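Local atomic coordinates of glycosyl hydrolase (Bacteroides ovatus, PDB entry 3QC2), a protein that is of unknown function but belongs to the glycosyl hydrolases and is built mainly of beta strands, probably as a five-bladed beta-propeller. Residues Lys276-Asn281 with Asp303-Arg308; Phe243-Thr248 with Gly267-Gly272; Phe307-Ser312 with Gly322-Glu327; Lys234-Arg239 with Ile299-Glu304. One frame throughout, in Å; residues are numbered along the deposited sequence.

The four contacts follow the antiparallel run of strands 247-257, 260-268, 283-290 and 298-301, probably one propeller blade, into strand 324-332 of the next sheet. Contact 2 is nested within the loop that contact 4 closes; their centres lie about 11 Å apart, and D244 pairs with both arginines of contact 4. Contact 1 opens after contact 2 has closed; about 9 Å separates their centres, and N269 bonds to T279 and N281. Contacts 1 and 4 share D303 and E304, whereas contacts 1 and 3 share F307 and R308. The centres of contacts 3 and 4 lie about 20 Å apart; they sit on strands 324-332 and 298-301, consecutive in the chain but in different sheets.

Contact 1. Residues Lys276-Asn281 with Asp303-Arg308; sequences KRYTAN and DEPFFR
R277 and Y278 reach across to E304, P305 and R308 from a backbone that stays well apart from theirs: the closest CA atoms, those of Y278 and R308, are 9.3 Å from each other. Neither segment is regular helix or strand, and at this separation the contact is made by side chains. E304 OE1 is its polar centre and accepts three bonds. Two come from R277, which presents the end of its guanidinium so that NH1 lies 3.1 Å and NH2 3.2 Å from E304 OE1, both with the oxygen in the guanidinium plane. The two flat groups nevertheless stand almost perpendicular, at 83°; NH1 meets the syn lone pair of OE1, while NH2 comes from above the carboxylate. A bend at chi3 (57°) turns the R277 tip toward the glutamate, and NH1 has a second acidic partner in D275. The third bond is short: Y278 OH gives its proton to E304 OE1 at 2.5 Å, nearly in line with the C-O bond. Three donors on one oxygen would probably favour the charged carboxylate. Below the hydroxyl the tyrosine becomes apolar packing, with CZ 3.5 Å from P305 CD. At the ring's edge, R308 CD approaches Y278 CE1 to 3.8 Å; the extended arginine then carries its guanidinium on to P362 O near the C-terminus. This is a surface junction of two loops, the one between strands 260-268 and 283-290 and the one leaving strand 298-301, all strands of the same sheet, probably one blade of a beta-propeller.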
# COMPACT_ATOMS: atom_id res chain seq x y z
N LYS A 276 -17.60 -5.77 -16.81
CA LYS A 276 -17.87 -7.16 -16.53
C LYS A 276 -16.79 -8.15 -17.03
O LYS A 276 -16.80 -9.31 -16.66
CB LYS A 276 -19.27 -7.56 -17.01
CG LYS A 276 -20.30 -7.59 -15.86
CD LYS A 276 -21.69 -7.54 -16.34
CE LYS A 276 -22.68 -8.36 -15.42
NZ LYS A 276 -22.43 -8.23 -13.96
N ARG A 277 -15.85 -7.66 -17.83
CA ARG A 277 -14.73 -8.47 -18.27
C ARG A 277 -13.94 -8.94 -17.04
O ARG A 277 -13.37 -10.02 -17.04
CB ARG A 277 -13.84 -7.69 -19.22
CG ARG A 277 -14.49 -7.43 -20.54
CD ARG A 277 -13.76 -6.38 -21.38
NE ARG A 277 -12.35 -6.72 -21.64
CZ ARG A 277 -11.30 -6.03 -21.18
NH1 ARG A 277 -11.46 -4.93 -20.45
NH2 ARG A 277 -10.08 -6.43 -21.50
N TYR A 278 -13.94 -8.10 -15.99
CA TYR A 278 -13.29 -8.40 -14.73
C TYR A 278 -14.31 -8.69 -13.63
O TYR A 278 -15.47 -8.32 -13.74
CB TYR A 278 -12.37 -7.24 -14.31
CG TYR A 278 -11.34 -6.94 -15.35
CD1 TYR A 278 -10.20 -7.72 -15.46
CD2 TYR A 278 -11.52 -5.90 -16.26
CE1 TYR A 278 -9.24 -7.47 -16.44
CE2 TYR A 278 -10.56 -5.64 -17.25
CZ TYR A 278 -9.42 -6.43 -17.33
OH TYR A 278 -8.48 -6.20 -18.30
N THR A 279 -13.84 -9.34 -12.57
CA THR A 279 -14.69 -9.70 -11.43
C THR A 279 -15.20 -8.44 -10.72
O THR A 279 -14.49 -7.45 -10.58
CB THR A 279 -13.91 -10.58 -10.42
OG1 THR A 279 -13.27 -11.67 -11.11
CG2 THR A 279 -14.84 -11.12 -9.33
N ALA A 280 -16.45 -8.50 -10.28
CA ALA A 280 -17.08 -7.39 -9.62
C ALA A 280 -16.62 -7.27 -8.17
O ALA A 280 -16.37 -8.28 -7.51
CB ALA A 280 -18.61 -7.55 -9.67
N ASN A 281 -16.48 -6.03 -7.70
CA ASN A 281 -16.13 -5.75 -6.30
C ASN A 281 -14.80 -6.31 -5.81
O ASN A 281 -14.66 -6.68 -4.63
CB ASN A 281 -17.27 -6.23 -5.37
CG ASN A 281 -18.59 -5.58 -5.69
OD1 ASN A 281 -18.65 -4.37 -5.96
ND2 ASN A 281 -19.66 -6.36 -5.65
N ASP A 303 -5.51 1.62 -19.35
CA ASP A 303 -6.90 1.26 -19.59
C ASP A 303 -7.23 -0.16 -19.12
O ASP A 303 -8.38 -0.50 -18.93
CB ASP A 303 -7.24 1.42 -21.08
CG ASP A 303 -7.22 2.88 -21.53
OD1 ASP A 303 -7.36 3.81 -20.66
OD2 ASP A 303 -7.07 3.12 -22.75
N GLU A 304 -6.20 -0.99 -18.96
CA GLU A 304 -6.34 -2.37 -18.50
C GLU A 304 -5.40 -2.55 -17.31
O GLU A 304 -4.34 -1.98 -17.29
CB GLU A 304 -5.91 -3.33 -19.62
CG GLU A 304 -6.66 -3.15 -20.93
CD GLU A 304 -8.12 -3.56 -20.84
OE1 GLU A 304 -8.51 -4.19 -19.84
OE2 GLU A 304 -8.88 -3.26 -21.79
N PRO A 305 -5.80 -3.36 -16.32
CA PRO A 305 -4.90 -3.57 -15.21
C PRO A 305 -3.65 -4.35 -15.67
O PRO A 305 -3.74 -5.21 -16.55
CB PRO A 305 -5.74 -4.40 -14.24
CG PRO A 305 -6.67 -5.13 -15.10
CD PRO A 305 -6.99 -4.22 -16.24
N PHE A 306 -2.49 -4.01 -15.11
CA PHE A 306 -1.20 -4.66 -15.50
C PHE A 306 -0.95 -5.90 -14.67
O PHE A 306 -0.13 -6.72 -15.04
CB PHE A 306 -0.02 -3.70 -15.33
CG PHE A 306 0.38 -3.45 -13.90
CD1 PHE A 306 -0.22 -2.43 -13.14
CD2 PHE A 306 1.38 -4.23 -13.31
CE1 PHE A 306 0.16 -2.20 -11.81
CE2 PHE A 306 1.76 -4.01 -11.98
CZ PHE A 306 1.14 -2.99 -11.22
N PHE A 307 -1.64 -6.00 -13.53
CA PHE A 307 -1.50 -7.13 -12.62
C PHE A 307 -2.87 -7.42 -12.00
O PHE A 307 -3.52 -6.53 -11.48
CB PHE A 307 -0.48 -6.78 -11.52
CG PHE A 307 -0.01 -7.95 -10.72
CD1 PHE A 307 1.01 -8.77 -11.20
CD2 PHE A 307 -0.55 -8.22 -9.47
CE1 PHE A 307 1.47 -9.88 -10.45
CE2 PHE A 307 -0.09 -9.32 -8.71
CZ PHE A 307 0.94 -10.14 -9.22
N ARG A 308 -3.30 -8.68 -12.08
CA ARG A 308 -4.61 -9.11 -11.54
C ARG A 308 -4.53 -10.54 -11.02
O ARG A 308 -3.53 -11.22 -11.24
CB ARG A 308 -5.68 -8.98 -12.62
CG ARG A 308 -5.49 -9.90 -13.83
CD ARG A 308 -6.53 -9.60 -14.88
NE ARG A 308 -6.41 -10.46 -16.05
CZ ARG A 308 -6.98 -11.66 -16.17
NH1 ARG A 308 -7.71 -12.21 -15.18
NH2 ARG A 308 -6.80 -12.35 -17.30

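Contact 2. Residues Phe243-Thr248 with Gly267-Gly272; sequences FDSHLT and GKNHSG
A classic beta bulge, with H246 and L247 both facing K268, sits at the open end of the hairpin of strands 247-257 and 260-268. K268 O takes the H246 N-H at 2.9 Å and a weak bond from S245 N; K268 N in turn donates to L247 O at 3.2 Å. Beside this bond G267 CA makes a C-H...O contact with the same L247 O. On one face of the sheet the L247 and K268 side chains run alongside each other, L247 CD1 resting 3.6 Å from K268 CD. H246 keeps the same heading, its ring edge against K268 CD, and a water accepts from K268 NZ and, weakly, from H246 NE2. Past the strands, S245 OG receives the H270 N-H at 2.7 Å in an almost straight bond (175°). The chi1 of 47° tucks this hydroxyl back over its own backbone, where it also bonds to Y242 O. H270 then leans on H246, CD2 being 3.3 Å from H246 ND1, with the two imidazole planes 74° apart. The classic bulge is a common irregularity of antiparallel pairing; here it falls where two strands of what is probably a propeller blade run out into loops.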
# COMPACT_ATOMS: atom_id res chain seq x y z
N PHE A 243 -11.98 -1.27 -15.06
CA PHE A 243 -11.68 -2.01 -13.84
C PHE A 243 -11.62 -1.12 -12.61
O PHE A 243 -11.88 -1.58 -11.51
CB PHE A 243 -10.37 -2.80 -13.98
CG PHE A 243 -9.12 -1.95 -13.93
CD1 PHE A 243 -8.67 -1.25 -15.07
CD2 PHE A 243 -8.38 -1.85 -12.75
CE1 PHE A 243 -7.53 -0.48 -15.02
CE2 PHE A 243 -7.24 -1.08 -12.70
CZ PHE A 243 -6.81 -0.39 -13.85
N ASP A 244 -11.23 0.15 -12.80
CA ASP A 244 -11.14 1.09 -11.68
C ASP A 244 -12.34 2.01 -11.73
O ASP A 244 -12.22 3.22 -11.95
CB ASP A 244 -9.80 1.86 -11.68
CG ASP A 244 -9.51 2.61 -13.00
OD1 ASP A 244 -10.05 2.21 -14.09
OD2 ASP A 244 -8.72 3.60 -12.92
N SER A 245 -13.51 1.41 -11.50
CA SER A 245 -14.82 2.07 -11.60
C SER A 245 -15.51 2.41 -10.29
O SER A 245 -16.46 3.19 -10.29
CB SER A 245 -15.76 1.20 -12.43
OG SER A 245 -15.71 -0.14 -12.00
N HIS A 246 -15.07 1.80 -9.19
CA HIS A 246 -15.63 2.09 -7.88
C HIS A 246 -14.61 2.81 -6.99
O HIS A 246 -14.96 3.74 -6.28
CB HIS A 246 -16.14 0.82 -7.21
CG HIS A 246 -16.79 1.06 -5.89
ND1 HIS A 246 -17.86 1.92 -5.73
CD2 HIS A 246 -16.55 0.54 -4.66
CE1 HIS A 246 -18.23 1.93 -4.46
NE2 HIS A 246 -17.45 1.10 -3.79
N LEU A 247 -13.35 2.37 -7.05
CA LEU A 247 -12.28 2.96 -6.27
C LEU A 247 -10.99 3.08 -7.05
O LEU A 247 -10.70 2.26 -7.89
CB LEU A 247 -12.01 2.10 -5.04
CG LEU A 247 -13.13 1.85 -4.05
CD1 LEU A 247 -12.64 0.87 -2.96
CD2 LEU A 247 -13.65 3.15 -3.43
N THR A 248 -10.24 4.13 -6.76
CA THR A 248 -8.90 4.34 -7.32
C THR A 248 -8.05 4.56 -6.10
O THR A 248 -7.88 5.71 -5.65
CB THR A 248 -8.82 5.57 -8.29
OG1 THR A 248 -9.36 6.74 -7.64
CG2 THR A 248 -9.59 5.29 -9.60
N GLY A 267 -7.45 -0.61 -8.35
CA GLY A 267 -8.77 -0.29 -8.83
C GLY A 267 -9.79 -1.34 -8.43
O GLY A 267 -9.57 -2.53 -8.63
N LYS A 268 -10.91 -0.90 -7.85
CA LYS A 268 -12.00 -1.80 -7.47
C LYS A 268 -13.09 -1.71 -8.52
O LYS A 268 -13.50 -0.62 -8.89
CB LYS A 268 -12.55 -1.46 -6.09
CG LYS A 268 -13.58 -2.48 -5.56
CD LYS A 268 -13.87 -2.27 -4.07
CE LYS A 268 -14.91 -3.28 -3.54
NZ LYS A 268 -15.10 -3.17 -2.04
N ASN A 269 -13.55 -2.85 -9.01
CA ASN A 269 -14.56 -2.89 -10.08
C ASN A 269 -15.99 -2.71 -9.54
O ASN A 269 -16.43 -3.44 -8.65
CB ASN A 269 -14.44 -4.22 -10.84
CG ASN A 269 -15.12 -4.19 -12.21
OD1 ASN A 269 -15.30 -3.13 -12.81
ND2 ASN A 269 -15.46 -5.38 -12.72
N HIS A 270 -16.71 -1.72 -10.09
CA HIS A 270 -18.09 -1.43 -9.68
C HIS A 270 -19.03 -2.46 -10.32
O HIS A 270 -18.89 -2.77 -11.50
CB HIS A 270 -18.46 -0.02 -10.12
CG HIS A 270 -19.62 0.56 -9.39
ND1 HIS A 270 -20.91 0.12 -9.56
CD2 HIS A 270 -19.69 1.58 -8.50
CE1 HIS A 270 -21.72 0.82 -8.80
NE2 HIS A 270 -21.01 1.71 -8.14
N SER A 271 -19.98 -3.00 -9.56
CA SER A 271 -20.90 -4.04 -10.09
C SER A 271 -21.98 -3.48 -11.05
O SER A 271 -22.51 -4.22 -11.89
CB SER A 271 -21.54 -4.83 -8.96
OG SER A 271 -22.12 -3.97 -8.01
N GLY A 272 -22.28 -2.20 -10.92
CA GLY A 272 -23.27 -1.54 -11.77
C GLY A 272 -22.71 -0.59 -12.84
O GLY A 272 -23.34 -0.39 -13.89
O HOH W 1 -10.91 -4.17 -10.68
O HOH W 2 -15.60 -0.08 -1.49

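Contact 3. Residues Phe307-Ser312 with Gly322-Glu327; sequences FRPMDS and GTVFIE
V324 points one methyl, CG2, into the angle between F307 and P309. Its chi1 of -66° places CG1 opposite the carbonyl carbon and CG2 between the backbone N and that carbon, facing the loop, 4.0 Å from F307 CD2 and 3.9 Å from P309 CD. The same methyl lies 3.9 Å from R308 CA, so three consecutive loop residues meet it. F307 and V324 stand roughly at right angles as side chains, the methyl coming obliquely to the phenyl ring. F307 has its CG anti to the backbone N (chi1 -167°), which swings the ring inward to meet Y340 edge-to-face. Strand 324-332 begins at V324 as an edge strand of an antiparallel sheet, probably part of a propeller blade, and the loop lies against its start; the direction from F307 to P309 makes 149° with that from G322 to V324, roughly opposed. Next to the valine, the pyrrolidine of P309 sits on the peptide joining G322 to T323: CG is 3.4 Å from G322 C and 3.3 Å from T323 N. T323 turns its side chain the other way, where OG1 bonds to Y283 N. R308 also leaves the interface; the selenium of selenomethionine M310 lies over the centre of its guanidinium, 3.6 Å above the plane.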
# COMPACT_ATOMS: atom_id res chain seq x y z
N PHE A 307 -1.64 -6.00 -13.53
CA PHE A 307 -1.50 -7.13 -12.62
C PHE A 307 -2.87 -7.42 -12.00
O PHE A 307 -3.52 -6.53 -11.48
CB PHE A 307 -0.48 -6.78 -11.52
CG PHE A 307 -0.01 -7.95 -10.72
CD1 PHE A 307 1.01 -8.77 -11.20
CD2 PHE A 307 -0.55 -8.22 -9.47
CE1 PHE A 307 1.47 -9.88 -10.45
CE2 PHE A 307 -0.09 -9.32 -8.71
CZ PHE A 307 0.94 -10.14 -9.22
N ARG A 308 -3.30 -8.68 -12.08
CA ARG A 308 -4.61 -9.11 -11.54
C ARG A 308 -4.53 -10.54 -11.02
O ARG A 308 -3.53 -11.22 -11.24
CB ARG A 308 -5.68 -8.98 -12.62
CG ARG A 308 -5.49 -9.90 -13.83
CD ARG A 308 -6.53 -9.60 -14.88
NE ARG A 308 -6.41 -10.46 -16.05
CZ ARG A 308 -6.98 -11.66 -16.17
NH1 ARG A 308 -7.71 -12.21 -15.18
NH2 ARG A 308 -6.80 -12.35 -17.30
N PRO A 309 -5.60 -11.01 -10.32
CA PRO A 309 -5.59 -12.39 -9.82
C PRO A 309 -5.49 -13.40 -10.93
O PRO A 309 -6.31 -13.39 -11.85
CB PRO A 309 -6.94 -12.51 -9.10
CG PRO A 309 -7.25 -11.14 -8.68
CD PRO A 309 -6.72 -10.24 -9.76
N MSE A 310 -4.46 -14.26 -10.87
CA MSE A 310 -4.23 -15.31 -11.88
C MSE A 310 -4.07 -16.69 -11.28
O MSE A 310 -4.56 -17.67 -11.84
CB MSE A 310 -2.96 -15.00 -12.68
CG MSE A 310 -2.99 -13.71 -13.49
SE MSE A 310 -4.26 -13.74 -14.94
CE MSE A 310 -3.59 -15.32 -15.91
N ASP A 311 -3.37 -16.78 -10.15
CA ASP A 311 -3.09 -18.06 -9.51
C ASP A 311 -4.01 -18.33 -8.32
O ASP A 311 -4.64 -17.41 -7.77
CB ASP A 311 -1.62 -18.10 -9.09
CG ASP A 311 -0.66 -18.01 -10.31
OD1 ASP A 311 -1.13 -18.14 -11.47
OD2 ASP A 311 0.57 -17.82 -10.09
N SER A 312 -4.06 -19.60 -7.91
CA SER A 312 -4.93 -20.05 -6.83
C SER A 312 -4.61 -19.41 -5.48
O SER A 312 -5.53 -19.16 -4.70
CB SER A 312 -4.92 -21.59 -6.71
OG SER A 312 -3.60 -22.09 -6.51
N GLY A 322 -10.56 -14.47 -6.91
CA GLY A 322 -9.44 -13.76 -6.34
C GLY A 322 -9.47 -12.25 -6.33
O GLY A 322 -10.35 -11.62 -6.94
N THR A 323 -8.49 -11.67 -5.63
CA THR A 323 -8.32 -10.24 -5.53
C THR A 323 -6.84 -9.94 -5.08
O THR A 323 -6.28 -10.67 -4.25
CB THR A 323 -9.38 -9.61 -4.57
OG1 THR A 323 -9.29 -8.19 -4.61
CG2 THR A 323 -9.19 -10.08 -3.18
N VAL A 324 -6.21 -8.91 -5.68
CA VAL A 324 -4.83 -8.52 -5.32
C VAL A 324 -4.77 -7.03 -4.98
O VAL A 324 -5.40 -6.22 -5.63
CB VAL A 324 -3.78 -8.85 -6.42
CG1 VAL A 324 -3.66 -10.35 -6.60
CG2 VAL A 324 -4.13 -8.17 -7.74
N PHE A 325 -3.99 -6.68 -3.95
CA PHE A 325 -3.87 -5.30 -3.50
C PHE A 325 -2.38 -4.93 -3.36
O PHE A 325 -1.72 -5.33 -2.38
CB PHE A 325 -4.61 -5.15 -2.17
CG PHE A 325 -4.78 -3.74 -1.71
CD1 PHE A 325 -5.80 -2.96 -2.23
CD2 PHE A 325 -3.96 -3.21 -0.75
CE1 PHE A 325 -5.99 -1.65 -1.81
CE2 PHE A 325 -4.14 -1.90 -0.32
CZ PHE A 325 -5.16 -1.12 -0.86
N ILE A 326 -1.83 -4.20 -4.35
CA ILE A 326 -0.40 -3.82 -4.35
C ILE A 326 -0.15 -2.72 -3.34
O ILE A 326 -0.96 -1.79 -3.20
CB ILE A 326 0.16 -3.45 -5.77
CG1 ILE A 326 -0.54 -2.23 -6.37
CG2 ILE A 326 0.04 -4.63 -6.71
CD1 ILE A 326 0.11 -1.74 -7.69
N GLU A 327 0.97 -2.82 -2.63
CA GLU A 327 1.25 -1.88 -1.54
C GLU A 327 2.74 -1.70 -1.19
O GLU A 327 3.13 -0.64 -0.65
CB GLU A 327 0.47 -2.36 -0.32
CG GLU A 327 0.43 -1.42 0.86
CD GLU A 327 -0.61 -1.87 1.90
OE1 GLU A 327 -1.58 -2.54 1.53
OE2 GLU A 327 -0.46 -1.54 3.08

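Contact 4. Residues Lys234-Arg239 with Ile299-Glu304; sequences KLFSPR and ITRLDE
R301 extends from the end of strand 298-301 toward R239; CG sits between the backbone N and the carbonyl carbon (chi1 55°), and a bend at chi3 lays the chain along R239. CB leaves the strand facing the loop 234-239. CG passes R239 NH1 at 3.9 Å. CD rests over the centre of that guanidinium, 3.6 Å from R239 CZ. NE comes 3.7 Å from R239 NE as the two chains slide past each other in opposite directions, their flat groups stacked parallel to within 1°. D244, three residues before strand 247-257, probably makes this closeness possible, together with D303 at R239: its OD2 forms a salt bridge to R301 NH1 and its OD1 to R239 NE. Strand 298-301 pairs with 283-290 in what is probably a single propeller blade. R239 CD covers the centre of one face of the R301 guanidinium; F236 CD1 meets the opposite face off-centre, closest to NH1, its ring plane turned by 67°. At the tip, NH1 and NH2 both hold S237 O, end-on, at 2.9 Å. NH2 also bonds weakly to a bound triethylene glycol. R239 NH2 in turn gives a 2.8 Å bond to L302 O, and NH1 a salt bridge to D303 OD1 at 3.2 Å.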
# COMPACT_ATOMS: atom_id res chain seq x y z
N LYS A 234 -9.45 16.75 -6.33
CA LYS A 234 -9.42 15.43 -6.93
C LYS A 234 -8.52 15.43 -8.17
O LYS A 234 -8.80 16.14 -9.15
CB LYS A 234 -10.85 15.01 -7.32
CG LYS A 234 -11.85 15.01 -6.15
CD LYS A 234 -13.30 14.81 -6.62
CE LYS A 234 -14.31 14.91 -5.42
N LEU A 235 -7.42 14.65 -8.13
CA LEU A 235 -6.48 14.52 -9.27
C LEU A 235 -7.11 13.64 -10.36
O LEU A 235 -7.12 14.01 -11.53
CB LEU A 235 -5.13 14.00 -8.81
CG LEU A 235 -4.19 15.07 -8.22
CD1 LEU A 235 -4.92 16.12 -7.42
CD2 LEU A 235 -3.08 14.42 -7.40
N PHE A 236 -7.61 12.48 -9.97
CA PHE A 236 -8.42 11.65 -10.89
C PHE A 236 -9.35 10.75 -10.07
O PHE A 236 -9.19 10.62 -8.85
CB PHE A 236 -7.58 10.87 -11.95
CG PHE A 236 -6.84 9.69 -11.42
CD1 PHE A 236 -7.42 8.42 -11.44
CD2 PHE A 236 -5.53 9.83 -10.95
CE1 PHE A 236 -6.73 7.31 -10.97
CE2 PHE A 236 -4.82 8.72 -10.48
CZ PHE A 236 -5.42 7.46 -10.50
N SER A 237 -10.33 10.17 -10.75
CA SER A 237 -11.36 9.40 -10.08
C SER A 237 -11.73 8.11 -10.79
O SER A 237 -11.30 7.86 -11.93
CB SER A 237 -12.63 10.28 -9.99
OG SER A 237 -12.41 11.44 -9.21
N PRO A 238 -12.51 7.24 -10.11
CA PRO A 238 -13.02 6.06 -10.75
C PRO A 238 -13.82 6.45 -12.01
O PRO A 238 -14.43 7.53 -12.03
CB PRO A 238 -13.95 5.47 -9.68
CG PRO A 238 -13.37 5.88 -8.42
CD PRO A 238 -12.74 7.22 -8.65
N ARG A 239 -13.83 5.57 -13.00
CA ARG A 239 -14.49 5.84 -14.29
C ARG A 239 -15.39 4.68 -14.72
O ARG A 239 -15.05 3.54 -14.51
CB ARG A 239 -13.42 6.06 -15.37
CG ARG A 239 -12.34 4.98 -15.35
CD ARG A 239 -11.33 5.10 -16.44
NE ARG A 239 -10.28 4.10 -16.20
CZ ARG A 239 -9.23 3.88 -16.97
NH1 ARG A 239 -9.04 4.58 -18.10
NH2 ARG A 239 -8.36 2.94 -16.63
N ILE A 299 -1.55 12.93 -16.47
CA ILE A 299 -1.25 12.74 -17.89
C ILE A 299 -2.11 11.60 -18.46
O ILE A 299 -2.86 11.80 -19.42
CB ILE A 299 0.25 12.46 -18.17
CG1 ILE A 299 1.10 13.66 -17.75
CG2 ILE A 299 0.48 12.19 -19.64
CD1 ILE A 299 2.61 13.49 -18.03
N THR A 300 -2.02 10.41 -17.86
CA THR A 300 -2.77 9.26 -18.34
C THR A 300 -2.74 8.13 -17.34
O THR A 300 -2.05 8.20 -16.33
CB THR A 300 -2.16 8.73 -19.66
OG1 THR A 300 -2.94 7.63 -20.18
CG2 THR A 300 -0.67 8.29 -19.44
N ARG A 301 -3.54 7.10 -17.61
CA ARG A 301 -3.54 5.86 -16.82
C ARG A 301 -3.74 4.68 -17.76
O ARG A 301 -4.17 4.86 -18.90
CB ARG A 301 -4.60 5.85 -15.71
CG ARG A 301 -6.03 6.11 -16.18
CD ARG A 301 -7.03 5.97 -15.03
NE ARG A 301 -8.15 6.90 -15.19
CZ ARG A 301 -9.15 7.04 -14.32
NH1 ARG A 301 -9.24 6.27 -13.24
NH2 ARG A 301 -10.09 7.94 -14.55
N LEU A 302 -3.42 3.48 -17.28
CA LEU A 302 -3.57 2.28 -18.06
C LEU A 302 -5.06 1.97 -18.16
O LEU A 302 -5.79 2.09 -17.18
CB LEU A 302 -2.84 1.10 -17.41
CG LEU A 302 -1.34 1.23 -17.20
CD1 LEU A 302 -0.81 0.02 -16.49
CD2 LEU A 302 -0.59 1.44 -18.53
N ASP A 303 -5.51 1.62 -19.35
CA ASP A 303 -6.90 1.26 -19.59
C ASP A 303 -7.23 -0.16 -19.12
O ASP A 303 -8.38 -0.50 -18.93
CB ASP A 303 -7.24 1.42 -21.08
CG ASP A 303 -7.22 2.88 -21.53
OD1 ASP A 303 -7.36 3.81 -20.66
OD2 ASP A 303 -7.07 3.12 -22.75
N GLU A 304 -6.20 -0.99 -18.96
CA GLU A 304 -6.34 -2.37 -18.50
C GLU A 304 -5.40 -2.55 -17.31
O GLU A 304 -4.34 -1.98 -17.29
CB GLU A 304 -5.91 -3.33 -19.62
CG GLU A 304 -6.66 -3.15 -20.93
CD GLU A 304 -8.12 -3.56 -20.84
OE1 GLU A 304 -8.51 -4.19 -19.84
OE2 GLU A 304 -8.88 -3.26 -21.79